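PDB 5HQA: alpha-glucosidase from Pseudoalteromonas sp. K8, which hydrolyses alpha-glucosidic linkages as a calcium-binding, chloride-activated member of glycoside hydrolase family 97, and is captured here with the inhibitor acarbose. Local coordinates for residues 442-445 with 446-449; 218-221 with 222-226; 542-545 with 546-550; 412-415 with 416-420; 368-371 with 372-376. All blocks are in the same frame, centred on the assembly; numbering follows the deposited sequence.

Interaction 1: 442-445 with 446-449; sequences TGLR and RTYP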
loop_
_atom_site.group_PDB
_atom_site.type_symbol
_atom_site.label_atom_id
_atom_site.label_comp_id
_atom_site.label_asym_id
_atom_site.label_seq_id
_atom_site.Cartn_x
_atom_site.Cartn_y
_atom_site.Cartn_z
ATOM N N THR A 442 4.098 -2.392 -5.308
ATOM C CA THR A 442 3.987 -3.470 -6.289
ATOM C C THR A 442 4.668 -4.740 -5.788
ATOM O O THR A 442 5.047 -5.600 -6.594
ATOM C CB THR A 442 4.546 -3.049 -7.657
ATOM O OG1 THR A 442 5.934 -2.713 -7.546
ATOM C CG2 THR A 442 3.783 -1.822 -8.181
ATOM N N GLY A 443 4.813 -4.877 -4.467
ATOM C CA GLY A 443 5.351 -6.083 -3.863
ATOM C C GLY A 443 6.847 -6.095 -3.643
ATOM O O GLY A 443 7.390 -7.144 -3.271
ATOM N N LEU A 444 7.536 -4.970 -3.844
ATOM C CA LEU A 444 8.991 -4.978 -3.755
ATOM C C LEU A 444 9.506 -5.190 -2.331
ATOM O O LEU A 444 10.698 -5.481 -2.167
ATOM C CB LEU A 444 9.551 -3.677 -4.339
ATOM C CG LEU A 444 9.483 -3.615 -5.865
ATOM C CD1 LEU A 444 9.670 -2.188 -6.357
ATOM C CD2 LEU A 444 10.554 -4.535 -6.450
ATOM N N ARG A 445 8.649 -5.070 -1.307
ATOM C CA ARG A 445 9.060 -5.439 0.047
ATOM C C ARG A 445 9.562 -6.880 0.128
ATOM O O ARG A 445 10.329 -7.210 1.038
ATOM C CB ARG A 445 7.898 -5.238 1.035
ATOM C CG ARG A 445 6.666 -6.105 0.721
ATOM C CD ARG A 445 5.489 -5.769 1.636
ATOM N NE ARG A 445 4.215 -6.294 1.133
ATOM C CZ ARG A 445 3.468 -7.216 1.749
ATOM N NH1 ARG A 445 3.852 -7.756 2.910
ATOM N NH2 ARG A 445 2.314 -7.598 1.203
ATOM N N ARG A 446 9.142 -7.759 -0.785
ATOM C CA ARG A 446 9.708 -9.104 -0.784
ATOM C C ARG A 446 11.193 -9.058 -1.109
ATOM O O ARG A 446 12.013 -9.703 -0.445
ATOM C CB ARG A 446 8.983 -10.002 -1.783
ATOM C CG ARG A 446 9.654 -11.377 -1.855
ATOM C CD ARG A 446 9.020 -12.297 -2.864
ATOM N NE ARG A 446 9.551 -13.642 -2.705
ATOM C CZ ARG A 446 9.156 -14.690 -3.419
ATOM N NH1 ARG A 446 8.215 -14.548 -4.345
ATOM N NH2 ARG A 446 9.696 -15.881 -3.202
ATOM N N THR A 447 11.551 -8.285 -2.132
ATOM C CA THR A 447 12.923 -8.207 -2.614
ATOM C C THR A 447 13.786 -7.339 -1.707
ATOM O O THR A 447 14.972 -7.631 -1.505
ATOM C CB THR A 447 12.917 -7.641 -4.035
ATOM O OG1 THR A 447 11.891 -8.297 -4.797
ATOM C CG2 THR A 447 14.260 -7.850 -4.705
ATOM N N TYR A 448 13.201 -6.264 -1.170
ATOM C CA TYR A 448 13.889 -5.287 -0.324
ATOM C C TYR A 448 13.077 -5.135 0.950
ATOM O O TYR A 448 12.267 -4.208 1.077
ATOM C CB TYR A 448 14.045 -3.946 -1.039
ATOM C CG TYR A 448 14.769 -4.103 -2.347
ATOM C CD1 TYR A 448 16.153 -4.231 -2.382
ATOM C CD2 TYR A 448 14.071 -4.173 -3.542
ATOM C CE1 TYR A 448 16.827 -4.400 -3.579
ATOM C CE2 TYR A 448 14.736 -4.338 -4.743
ATOM C CZ TYR A 448 16.111 -4.454 -4.753
ATOM O OH TYR A 448 16.764 -4.623 -5.949
ATOM N N PRO A 449 13.263 -6.038 1.915
ATOM C CA PRO A 449 12.393 -6.051 3.095
ATOM C C PRO A 449 12.553 -4.854 4.019
ATOM O O PRO A 449 11.842 -4.795 5.027
ATOM C CB PRO A 449 12.798 -7.346 3.808
ATOM C CG PRO A 449 13.362 -8.223 2.698
ATOM C CD PRO A 449 14.070 -7.266 1.798
#

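Interaction 2: 218-221 with 222-226; sequences VKKQ and GAFNT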
loop_
_atom_site.group_PDB
_atom_site.type_symbol
_atom_site.label_atom_id
_atom_site.label_comp_id
_atom_site.label_asym_id
_atom_site.label_seq_id
_atom_site.Cartn_x
_atom_site.Cartn_y
_atom_site.Cartn_z
ATOM N N VAL A 218 9.536 4.987 -21.341
ATOM C CA VAL A 218 10.551 4.123 -20.735
ATOM C C VAL A 218 11.801 4.121 -21.597
ATOM O O VAL A 218 11.729 3.846 -22.799
ATOM C CB VAL A 218 10.064 2.673 -20.552
ATOM C CG1 VAL A 218 11.148 1.848 -19.835
ATOM C CG2 VAL A 218 8.741 2.625 -19.794
ATOM N N LYS A 219 12.947 4.379 -20.975
ATOM C CA LYS A 219 14.241 4.299 -21.634
ATOM C C LYS A 219 14.899 2.966 -21.294
ATOM O O LYS A 219 15.047 2.627 -20.115
ATOM C CB LYS A 219 15.127 5.465 -21.191
ATOM C CG LYS A 219 14.499 6.837 -21.419
ATOM C CD LYS A 219 15.302 7.951 -20.742
ATOM C CE LYS A 219 14.683 9.317 -20.992
ATOM N NZ LYS A 219 15.408 10.399 -20.268
ATOM N N LYS A 220 15.280 2.209 -22.322
ATOM C CA LYS A 220 15.979 0.945 -22.143
ATOM C C LYS A 220 17.155 0.873 -23.109
ATOM O O LYS A 220 17.184 1.540 -24.148
ATOM C CB LYS A 220 15.055 -0.266 -22.377
ATOM C CG LYS A 220 13.917 -0.411 -21.372
ATOM C CD LYS A 220 14.426 -0.881 -20.007
ATOM C CE LYS A 220 13.266 -1.278 -19.106
ATOM N NZ LYS A 220 13.747 -1.843 -17.812
ATOM N N GLN A 221 18.134 0.052 -22.761
ATOM C CA GLN A 221 19.229 -0.261 -23.668
ATOM C C GLN A 221 19.225 -1.765 -23.900
ATOM O O GLN A 221 19.535 -2.539 -22.988
ATOM C CB GLN A 221 20.559 0.211 -23.102
ATOM C CG GLN A 221 21.711 -0.013 -24.047
ATOM C CD GLN A 221 23.011 0.493 -23.475
ATOM O OE1 GLN A 221 23.644 -0.178 -22.650
ATOM N NE2 GLN A 221 23.417 1.691 -23.896
ATOM N N GLY A 222 18.852 -2.180 -25.106
ATOM C CA GLY A 222 18.908 -3.589 -25.444
ATOM C C GLY A 222 17.763 -4.377 -24.831
ATOM O O GLY A 222 16.688 -3.846 -24.561
ATOM N N ALA A 223 18.006 -5.667 -24.623
ATOM C CA ALA A 223 16.981 -6.556 -24.092
ATOM C C ALA A 223 16.378 -5.988 -22.816
ATOM O O ALA A 223 17.076 -5.400 -21.986
ATOM C CB ALA A 223 17.575 -7.940 -23.818
ATOM N N PHE A 224 15.067 -6.159 -22.662
ATOM C CA PHE A 224 14.389 -5.679 -21.466
ATOM C C PHE A 224 13.155 -6.527 -21.208
ATOM O O PHE A 224 12.638 -7.198 -22.107
ATOM C CB PHE A 224 13.981 -4.203 -21.593
ATOM C CG PHE A 224 12.893 -3.953 -22.613
ATOM C CD1 PHE A 224 13.206 -3.751 -23.944
ATOM C CD2 PHE A 224 11.556 -3.904 -22.230
ATOM C CE1 PHE A 224 12.209 -3.514 -24.877
ATOM C CE2 PHE A 224 10.559 -3.669 -23.161
ATOM C CZ PHE A 224 10.884 -3.474 -24.479
ATOM N N ASN A 225 12.686 -6.475 -19.962
ATOM C CA ASN A 225 11.407 -7.035 -19.559
ATOM C C ASN A 225 10.527 -5.905 -19.044
ATOM O O ASN A 225 11.023 -4.836 -18.687
ATOM C CB ASN A 225 11.572 -8.100 -18.464
ATOM C CG ASN A 225 12.517 -9.211 -18.870
ATOM O OD1 ASN A 225 12.664 -9.518 -20.052
ATOM N ND2 ASN A 225 13.167 -9.820 -17.890
ATOM N N THR A 226 9.220 -6.133 -19.021
ATOM C CA THR A 226 8.309 -5.241 -18.316
ATOM C C THR A 226 8.085 -5.745 -16.903
ATOM O O THR A 226 8.389 -6.897 -16.577
ATOM C CB THR A 226 6.970 -5.158 -19.043
ATOM O OG1 THR A 226 6.308 -6.424 -18.951
ATOM C CG2 THR A 226 7.151 -4.756 -20.510
HETATM O O HOH W 1 11.419 -3.113 -16.720
HETATM O O HOH W 2 14.620 -4.682 -18.252
HETATM O O HOH W 3 19.928 -5.030 -21.730
#

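Interaction 3: 542-545 with 546-550; sequences DAFQ and FIQDV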
loop_
_atom_site.group_PDB
_atom_site.type_symbol
_atom_site.label_atom_id
_atom_site.label_comp_id
_atom_site.label_asym_id
_atom_site.label_seq_id
_atom_site.Cartn_x
_atom_site.Cartn_y
_atom_site.Cartn_z
ATOM N N ASP A 542 -8.793 2.379 29.119
ATOM C CA ASP A 542 -9.348 1.059 28.827
ATOM C C ASP A 542 -9.338 0.787 27.329
ATOM O O ASP A 542 -8.942 -0.299 26.885
ATOM C CB ASP A 542 -10.760 0.936 29.385
ATOM C CG ASP A 542 -10.779 0.909 30.916
ATOM O OD1 ASP A 542 -9.843 0.338 31.528
ATOM O OD2 ASP A 542 -11.733 1.460 31.507
ATOM N N ALA A 543 -9.779 1.766 26.535
ATOM C CA ALA A 543 -9.704 1.627 25.085
ATOM C C ALA A 543 -8.259 1.542 24.624
ATOM O O ALA A 543 -7.934 0.782 23.702
ATOM C CB ALA A 543 -10.411 2.805 24.409
ATOM N N PHE A 544 -7.376 2.324 25.252
ATOM C CA PHE A 544 -5.972 2.344 24.854
ATOM C C PHE A 544 -5.318 0.980 25.029
ATOM O O PHE A 544 -4.339 0.668 24.337
ATOM C CB PHE A 544 -5.232 3.407 25.673
ATOM C CG PHE A 544 -3.842 3.718 25.172
ATOM C CD1 PHE A 544 -3.600 3.901 23.820
ATOM C CD2 PHE A 544 -2.789 3.869 26.068
ATOM C CE1 PHE A 544 -2.330 4.208 23.367
ATOM C CE2 PHE A 544 -1.512 4.174 25.623
ATOM C CZ PHE A 544 -1.284 4.336 24.270
ATOM N N GLN A 545 -5.847 0.152 25.938
ATOM C CA GLN A 545 -5.260 -1.167 26.169
ATOM C C GLN A 545 -5.234 -2.010 24.895
ATOM O O GLN A 545 -4.293 -2.789 24.690
ATOM C CB GLN A 545 -6.022 -1.899 27.278
ATOM C CG GLN A 545 -5.347 -3.190 27.731
ATOM C CD GLN A 545 -4.000 -2.938 28.386
ATOM O OE1 GLN A 545 -3.898 -2.204 29.375
ATOM N NE2 GLN A 545 -2.954 -3.540 27.833
ATOM N N PHE A 546 -6.233 -1.866 24.017
ATOM C CA PHE A 546 -6.187 -2.645 22.784
ATOM C C PHE A 546 -4.989 -2.255 21.930
ATOM O O PHE A 546 -4.318 -3.122 21.357
ATOM C CB PHE A 546 -7.461 -2.493 21.960
ATOM C CG PHE A 546 -7.446 -3.357 20.734
ATOM C CD1 PHE A 546 -7.682 -4.725 20.841
ATOM C CD2 PHE A 546 -7.128 -2.825 19.488
ATOM C CE1 PHE A 546 -7.635 -5.549 19.714
ATOM C CE2 PHE A 546 -7.079 -3.638 18.361
ATOM C CZ PHE A 546 -7.330 -5.005 18.478
ATOM N N ILE A 547 -4.712 -0.954 21.819
ATOM C CA ILE A 547 -3.569 -0.507 21.032
ATOM C C ILE A 547 -2.269 -0.987 21.665
ATOM O O ILE A 547 -1.327 -1.377 20.966
ATOM C CB ILE A 547 -3.596 1.025 20.880
ATOM C CG1 ILE A 547 -4.880 1.458 20.176
ATOM C CG2 ILE A 547 -2.373 1.509 20.108
ATOM C CD1 ILE A 547 -4.989 2.977 19.952
ATOM N N GLN A 548 -2.198 -0.974 22.999
ATOM C CA GLN A 548 -1.015 -1.497 23.668
ATOM C C GLN A 548 -0.834 -2.981 23.400
ATOM O O GLN A 548 0.301 -3.459 23.309
ATOM C CB GLN A 548 -1.108 -1.262 25.169
ATOM C CG GLN A 548 -1.016 0.192 25.575
ATOM C CD GLN A 548 -1.198 0.346 27.063
ATOM O OE1 GLN A 548 -2.316 0.512 27.542
ATOM N NE2 GLN A 548 -0.107 0.252 27.808
ATOM N N ASP A 549 -1.937 -3.726 23.283
ATOM C CA ASP A 549 -1.841 -5.174 23.138
ATOM C C ASP A 549 -1.555 -5.605 21.703
ATOM O O ASP A 549 -0.884 -6.621 21.489
ATOM C CB ASP A 549 -3.134 -5.855 23.599
ATOM C CG ASP A 549 -3.306 -5.869 25.112
ATOM O OD1 ASP A 549 -2.377 -5.473 25.861
ATOM O OD2 ASP A 549 -4.392 -6.312 25.551
ATOM N N VAL A 550 -2.053 -4.874 20.712
ATOM C CA VAL A 550 -2.172 -5.451 19.372
ATOM C C VAL A 550 -0.799 -5.546 18.707
ATOM O O VAL A 550 -0.007 -4.595 18.770
ATOM C CB VAL A 550 -3.177 -4.652 18.520
ATOM C CG1 VAL A 550 -2.676 -3.219 18.219
ATOM C CG2 VAL A 550 -3.539 -5.413 17.235
HETATM O O HOH W 4 -1.323 -0.431 30.764
#

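Interaction 4: 412-415 with 416-420; sequences GQFM and VNEYL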
loop_
_atom_site.group_PDB
_atom_site.type_symbol
_atom_site.label_atom_id
_atom_site.label_comp_id
_atom_site.label_asym_id
_atom_site.label_seq_id
_atom_site.Cartn_x
_atom_site.Cartn_y
_atom_site.Cartn_z
ATOM N N GLY A 412 6.593 8.084 -12.758
ATOM C CA GLY A 412 7.355 7.788 -13.954
ATOM C C GLY A 412 8.590 6.936 -13.659
ATOM O O GLY A 412 8.944 6.674 -12.508
ATOM N N GLN A 413 9.251 6.494 -14.737
ATOM C CA GLN A 413 10.477 5.707 -14.591
ATOM C C GLN A 413 11.522 6.437 -13.748
ATOM O O GLN A 413 12.197 5.822 -12.912
ATOM C CB GLN A 413 11.049 5.369 -15.969
ATOM C CG GLN A 413 12.386 4.635 -15.937
ATOM C CD GLN A 413 12.936 4.403 -17.330
ATOM O OE1 GLN A 413 12.665 5.173 -18.253
ATOM N NE2 GLN A 413 13.705 3.333 -17.495
ATOM N N PHE A 414 11.672 7.750 -13.951
ATOM C CA PHE A 414 12.661 8.498 -13.179
ATOM C C PHE A 414 12.429 8.337 -11.679
ATOM O O PHE A 414 13.356 8.017 -10.925
ATOM C CB PHE A 414 12.637 9.984 -13.551
ATOM C CG PHE A 414 13.448 10.830 -12.613
ATOM C CD1 PHE A 414 14.838 10.864 -12.719
ATOM C CD2 PHE A 414 12.835 11.538 -11.581
ATOM C CE1 PHE A 414 15.598 11.614 -11.828
ATOM C CE2 PHE A 414 13.594 12.289 -10.683
ATOM C CZ PHE A 414 14.973 12.324 -10.810
ATOM N N MET A 415 11.195 8.578 -11.221
ATOM C CA MET A 415 10.932 8.503 -9.786
ATOM C C MET A 415 10.912 7.063 -9.294
ATOM O O MET A 415 11.337 6.788 -8.162
ATOM C CB MET A 415 9.622 9.213 -9.434
ATOM C CG MET A 415 9.808 10.723 -9.251
ATOM S SD MET A 415 11.032 11.125 -7.976
ATOM C CE MET A 415 10.302 10.417 -6.502
ATOM N N VAL A 416 10.413 6.130 -10.114
ATOM C CA VAL A 416 10.487 4.715 -9.746
ATOM C C VAL A 416 11.918 4.357 -9.362
ATOM O O VAL A 416 12.170 3.749 -8.314
ATOM C CB VAL A 416 9.959 3.829 -10.891
ATOM C CG1 VAL A 416 10.426 2.372 -10.719
ATOM C CG2 VAL A 416 8.434 3.910 -10.964
ATOM N N ASN A 417 12.881 4.792 -10.176
ATOM C CA ASN A 417 14.283 4.531 -9.870
ATOM C C ASN A 417 14.771 5.357 -8.684
ATOM O O ASN A 417 15.609 4.887 -7.901
ATOM C CB ASN A 417 15.142 4.809 -11.105
ATOM C CG ASN A 417 14.956 3.756 -12.184
ATOM O OD1 ASN A 417 14.525 2.636 -11.891
ATOM N ND2 ASN A 417 15.269 4.106 -13.436
ATOM N N GLU A 418 14.259 6.581 -8.539
ATOM C CA GLU A 418 14.656 7.444 -7.434
ATOM C C GLU A 418 14.232 6.857 -6.089
ATOM O O GLU A 418 15.007 6.874 -5.123
ATOM C CB GLU A 418 14.056 8.835 -7.649
ATOM C CG GLU A 418 14.706 9.937 -6.847
ATOM C CD GLU A 418 16.143 10.228 -7.266
ATOM O OE1 GLU A 418 16.493 10.074 -8.460
ATOM O OE2 GLU A 418 16.929 10.611 -6.375
ATOM N N TYR A 419 13.008 6.326 -6.004
ATOM C CA TYR A 419 12.563 5.714 -4.754
ATOM C C TYR A 419 13.441 4.527 -4.388
ATOM O O TYR A 419 13.845 4.368 -3.230
ATOM C CB TYR A 419 11.111 5.247 -4.858
ATOM C CG TYR A 419 10.056 6.323 -4.920
ATOM C CD1 TYR A 419 9.829 7.175 -3.837
ATOM C CD2 TYR A 419 9.246 6.456 -6.048
ATOM C CE1 TYR A 419 8.832 8.152 -3.897
ATOM C CE2 TYR A 419 8.253 7.422 -6.119
ATOM C CZ TYR A 419 8.055 8.267 -5.043
ATOM O OH TYR A 419 7.061 9.215 -5.107
ATOM N N LEU A 420 13.714 3.654 -5.362
ATOM C CA LEU A 420 14.477 2.451 -5.053
ATOM C C LEU A 420 15.910 2.791 -4.665
ATOM O O LEU A 420 16.488 2.125 -3.802
ATOM C CB LEU A 420 14.442 1.478 -6.236
ATOM C CG LEU A 420 15.062 0.114 -5.917
ATOM C CD1 LEU A 420 14.358 -0.529 -4.731
ATOM C CD2 LEU A 420 15.043 -0.811 -7.125
HETATM O O HOH W 5 16.146 8.417 -10.705
#

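Interaction 5: 368-371 with 372-376; sequences KQMA and DAFAL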
loop_
_atom_site.group_PDB
_atom_site.type_symbol
_atom_site.label_atom_id
_atom_site.label_comp_id
_atom_site.label_asym_id
_atom_site.label_seq_id
_atom_site.Cartn_x
_atom_site.Cartn_y
_atom_site.Cartn_z
ATOM N N LYS A 368 21.385 14.954 -3.187
ATOM C CA LYS A 368 22.744 15.413 -2.936
ATOM C C LYS A 368 23.120 15.314 -1.467
ATOM O O LYS A 368 24.309 15.194 -1.159
ATOM C CB LYS A 368 22.938 16.843 -3.454
ATOM C CG LYS A 368 22.387 17.946 -2.583
ATOM C CD LYS A 368 22.384 19.283 -3.346
ATOM C CE LYS A 368 21.686 20.401 -2.554
ATOM N NZ LYS A 368 20.929 21.361 -3.430
ATOM N N GLN A 369 22.144 15.321 -0.559
ATOM C CA GLN A 369 22.413 15.241 0.875
ATOM C C GLN A 369 22.169 13.853 1.449
ATOM O O GLN A 369 22.419 13.632 2.638
ATOM C CB GLN A 369 21.546 16.242 1.640
ATOM C CG GLN A 369 21.660 17.672 1.191
ATOM C CD GLN A 369 20.764 18.572 2.010
ATOM O OE1 GLN A 369 20.892 18.644 3.238
ATOM N NE2 GLN A 369 19.831 19.250 1.343
ATOM N N MET A 370 21.694 12.917 0.630
ATOM C CA MET A 370 21.135 11.674 1.148
ATOM C C MET A 370 22.181 10.841 1.885
ATOM O O MET A 370 21.894 10.270 2.944
ATOM C CB MET A 370 20.532 10.886 -0.010
ATOM C CG MET A 370 19.550 9.838 0.399
ATOM S SD MET A 370 18.918 8.995 -1.060
ATOM C CE MET A 370 17.852 10.258 -1.757
ATOM N N ALA A 371 23.396 10.749 1.340
ATOM C CA ALA A 371 24.425 9.948 1.999
ATOM C C ALA A 371 24.779 10.526 3.365
ATOM O O ALA A 371 24.881 9.787 4.356
ATOM C CB ALA A 371 25.666 9.850 1.112
ATOM N N ASP A 372 24.954 11.847 3.443
ATOM C CA ASP A 372 25.231 12.481 4.729
ATOM C C ASP A 372 24.052 12.332 5.690
ATOM O O ASP A 372 24.246 12.161 6.902
ATOM C CB ASP A 372 25.561 13.961 4.523
ATOM C CG ASP A 372 26.886 14.175 3.799
ATOM O OD1 ASP A 372 27.739 13.262 3.812
ATOM O OD2 ASP A 372 27.078 15.268 3.226
ATOM N N ALA A 373 22.822 12.407 5.170
ATOM C CA ALA A 373 21.643 12.305 6.025
ATOM C C ALA A 373 21.548 10.928 6.673
ATOM O O ALA A 373 21.267 10.815 7.872
ATOM C CB ALA A 373 20.381 12.608 5.214
ATOM N N PHE A 374 21.784 9.867 5.897
ATOM C CA PHE A 374 21.691 8.522 6.457
ATOM C C PHE A 374 22.874 8.220 7.367
ATOM O O PHE A 374 22.719 7.505 8.363
ATOM C CB PHE A 374 21.583 7.480 5.333
ATOM C CG PHE A 374 20.204 7.394 4.708
ATOM C CD1 PHE A 374 19.065 7.597 5.470
ATOM C CD2 PHE A 374 20.053 7.103 3.356
ATOM C CE1 PHE A 374 17.797 7.521 4.900
ATOM C CE2 PHE A 374 18.785 7.027 2.780
ATOM C CZ PHE A 374 17.658 7.241 3.557
ATOM N N ALA A 375 24.053 8.763 7.056
ATOM C CA ALA A 375 25.184 8.610 7.965
ATOM C C ALA A 375 24.878 9.236 9.318
ATOM O O ALA A 375 25.187 8.653 10.365
ATOM C CB ALA A 375 26.439 9.231 7.356
ATOM N N LEU A 376 24.265 10.422 9.316
ATOM C CA LEU A 376 23.877 11.058 10.571
ATOM C C LEU A 376 22.898 10.181 11.337
ATOM O O LEU A 376 23.041 9.971 12.547
ATOM C CB LEU A 376 23.265 12.432 10.296
ATOM C CG LEU A 376 22.583 13.089 11.502
ATOM C CD1 LEU A 376 23.578 13.341 12.628
ATOM C CD2 LEU A 376 21.893 14.385 11.090
HETATM O O HOH W 6 25.492 13.368 0.909
#

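Interaction 1: 442-445 with 446-449
The carbonyl oxygen of Leu444 comes obliquely to the ring of Tyr448, 3.9 Å from CD2, while the CG2 methyl of Thr447 lies on one face of that ring, 3.5 Å above its plane and toward the rim. Leu444 O has a stronger tie: Tyr448 N donates to it over 2.8 Å. One residue earlier in register, and overlapping it, a type I beta turn from Gly443 to Arg446 is closed by Arg446 N on Gly443 O at 3.1 Å. Glycine suits position 443 because its positive phi (91°) would press a side chain against the preceding carbonyl. Pro449 has no N-H to give, and instead its CA lies 3.1 Å from Arg445 O in a C-H...O contact. Both arginines reach away from the turn with extended chains: Arg445 forms a salt bridge with Glu72, and Arg446 makes a cation-pi contact with Trp66. Thr447 OG1 is satisfied by the carbonyl of Glu251. The segment lies buried in the loop between parallel strands 432-435 and 451-454, facing residues of the N-terminal region on one hand and, through Tyr448 on Leu420 and Lys424, helix 413-428 on the other.

Interaction 2: 218-221 with 222-226
Lys220 bends at its second torsion (chi2 -73°), which lays its aliphatic chain across Phe224; the backbone aims Phe224 CB at the lysine, and a chi1 of 68°, with CG between the backbone N and the carbonyl carbon, carries the ring on past Lys220. The two side chains cross at about a right angle. Lys220 CD comes to 3.7 Å from Phe224 CB, and CG meets the start of the ring obliquely, 3.9 Å from Phe224 CG. Lysine fits here because its methylenes can pack on the aromatic residue while the ammonium group continues to polar partners. NZ forms a salt bridge with Asp191 and is also tied to the next strand through two waters. One water accepts from Lys220 NZ at 2.9 Å and donates to Asn225 O at 2.6 Å; the other accepts from both Lys220 NZ and Asn225 N. A third water bridges the turn itself, donating to Gln221 O at 2.8 Å and to Ala223 O at 2.9 Å. Gly222 allows the chain to reverse with a positive phi (77°), where a side chain would clash with Gln221 O, and its own carbonyl oxygen lies in the plane of the Phe224 ring, at the edge. Gln221 extends outward to Asn122. The turn carries the chain from one antiparallel sheet of the N-terminal region to another: strand 218-221 pairs with strand 122-134, whereas strand 224-234 pairs with strand 107-114, and Phe224 packs between them on Ile123, Ile125 and Val114.

Interaction 3: 542-545 with 546-550
The backbone is almost all of the short helix 541-549, with i to i+4 bonds from Gln548 N to Phe544 O (3.0 Å) and from Asp549 N to Gln545 O (2.9 Å), before Val550 leaves helical angles. This amphipathic alpha-helix directs aromatic and aliphatic groups inward and amides and carboxylates toward its more accessible side. Gln548 lies at the border, its CG over one face of the Phe544 ring, a CH-pi contact 4.2 Å from the centroid and offset toward the rim. The Gln548 chain is extended, and the amide and ring planes are 21° apart. Phe544 CD1 also meets Ile547 CB, at 4.1 Å, and Tyr537 stacks on the same phenyl ring. Glutamine suits position 548 because its methylenes serve the aromatic face while its amide remains hydrated: NE2 donates to a water that in turn makes a weak bond to Gln545 OE1. Further along, Phe546 meets Tyr616 edge-to-face, and Ile547 packs on Leu517 and Tyr520 of helix 513-522. Asp549 is shared, since its OD2 forms a salt bridge with Arg657. Its other oxygen is gripped by Gln545, whose chain bends at chi2 (65°): NE2 reaches OD1 at 2.8 Å, with the acceptor almost in the plane of the amide but the donor well above the carboxylate plane.

Interaction 4: 412-415 with 416-420
The first turns of helix 413-428 begin at Gly412, the N-cap residue, and carry a Met-aromatic contact on the flank nearer the calcium site. Successive i to i+4 bonds run from Val416 N to Gly412 O (2.9 Å), then from Asn417, Glu418 and Tyr419 to the next three carbonyls. Met415 is bent at both chi2 and chi3 (-57° and -62°), curling its end over Tyr419. Its CE methyl lies above one face of the ring, 3.7 Å from the centroid and offset toward CZ, with SD also above that face but farther off at 5.2 Å. A flexible thioether suits this position because it can follow the ring surface, and SD additionally rests 3.8 Å from Glu418 CB. Tyr419 OH is hydrogen-bonded to the carbonyl of Glu437, which ties the phenol to the backbone of a calcium ligand. Phe414 and Glu418 run side by side, and a water donates to both Phe414 O and Glu418 OE1, each at 2.8 Å. Glu418 OE2 forms a salt bridge with Arg367 of helix 363-379. On another flank, Gln413 and Asn417 point the same way: Gln413 NE2 and Asn417 ND2 both reach Asp191 OD1, and Gln413 OE1 accepts from Lys219 N. Such i to i+4 pairing marks an amphipathic alpha-helix, here one of the outer helices around the parallel strands of the TIM-barrel catalytic region.

Interaction 5: 368-371 with 372-376
A water intrudes on the backbone of helix 363-379: it donates to Lys368 O at 3.0 Å and accepts from Asp372 N at 3.0 Å, bridging the carbonyl and N-H that an alpha-helix would pair directly. The backbone at Gln369 departs from ideal helical values there (phi -102°, psi -3°). Regular bonding resumes at once, with Ala373 N on Gln369 O at 2.8 Å, then Phe374 N on Met370 O and Ala375 N on Ala371 O, both at 3.0 Å. On the buried side Met370 and Phe374 lie alongside one another, pointing the same way, and Met370 CG touches Phe374 CE2 at 3.8 Å. Met370 SD sits obliquely to that ring, 5.5 Å from its centroid, a distant Met-aromatic contact. These large apolar side chains suit the side that packs on helix 413-428, Met370 against His421 and Asn422, Phe374 against Asn422 and Ala426. Small Ala371 and Ala375, with Asp372, occupy the exposed side, whereas Gln369 holds a neighbouring loop by its backbone, NE2 bonding the O of Phe328 and OE1 the N of Phe330. The helix is the crossover of a beta-alpha-beta unit, joining strand 352-358 to strand 384-388, as in a TIM barrel.

Interactions 1 and 4 are buried, interactions 3 and 5 only partly so, and interaction 2 lies at the surface. Helix 413-428 ties several together: residues 412-420 meet interaction 1 where Leu420 CD1 lies 3.8 Å from Tyr448 CE2, and meet interaction 2 where Gln413 OE1 takes a probable hydrogen bond from Lys219 N at 2.8 Å, joining an N-terminal sheet to a barrel helix. Interactions 4 and 5 belong to neighbouring barrel helices and share Met-aromatic chemistry, close over a face in one and oblique in the other. Interaction 3 stands apart, its centre about 50 Å from that of interaction 2. Waters bridge groups in interactions 2 to 5, while backbone bonds are common to all but interaction 2.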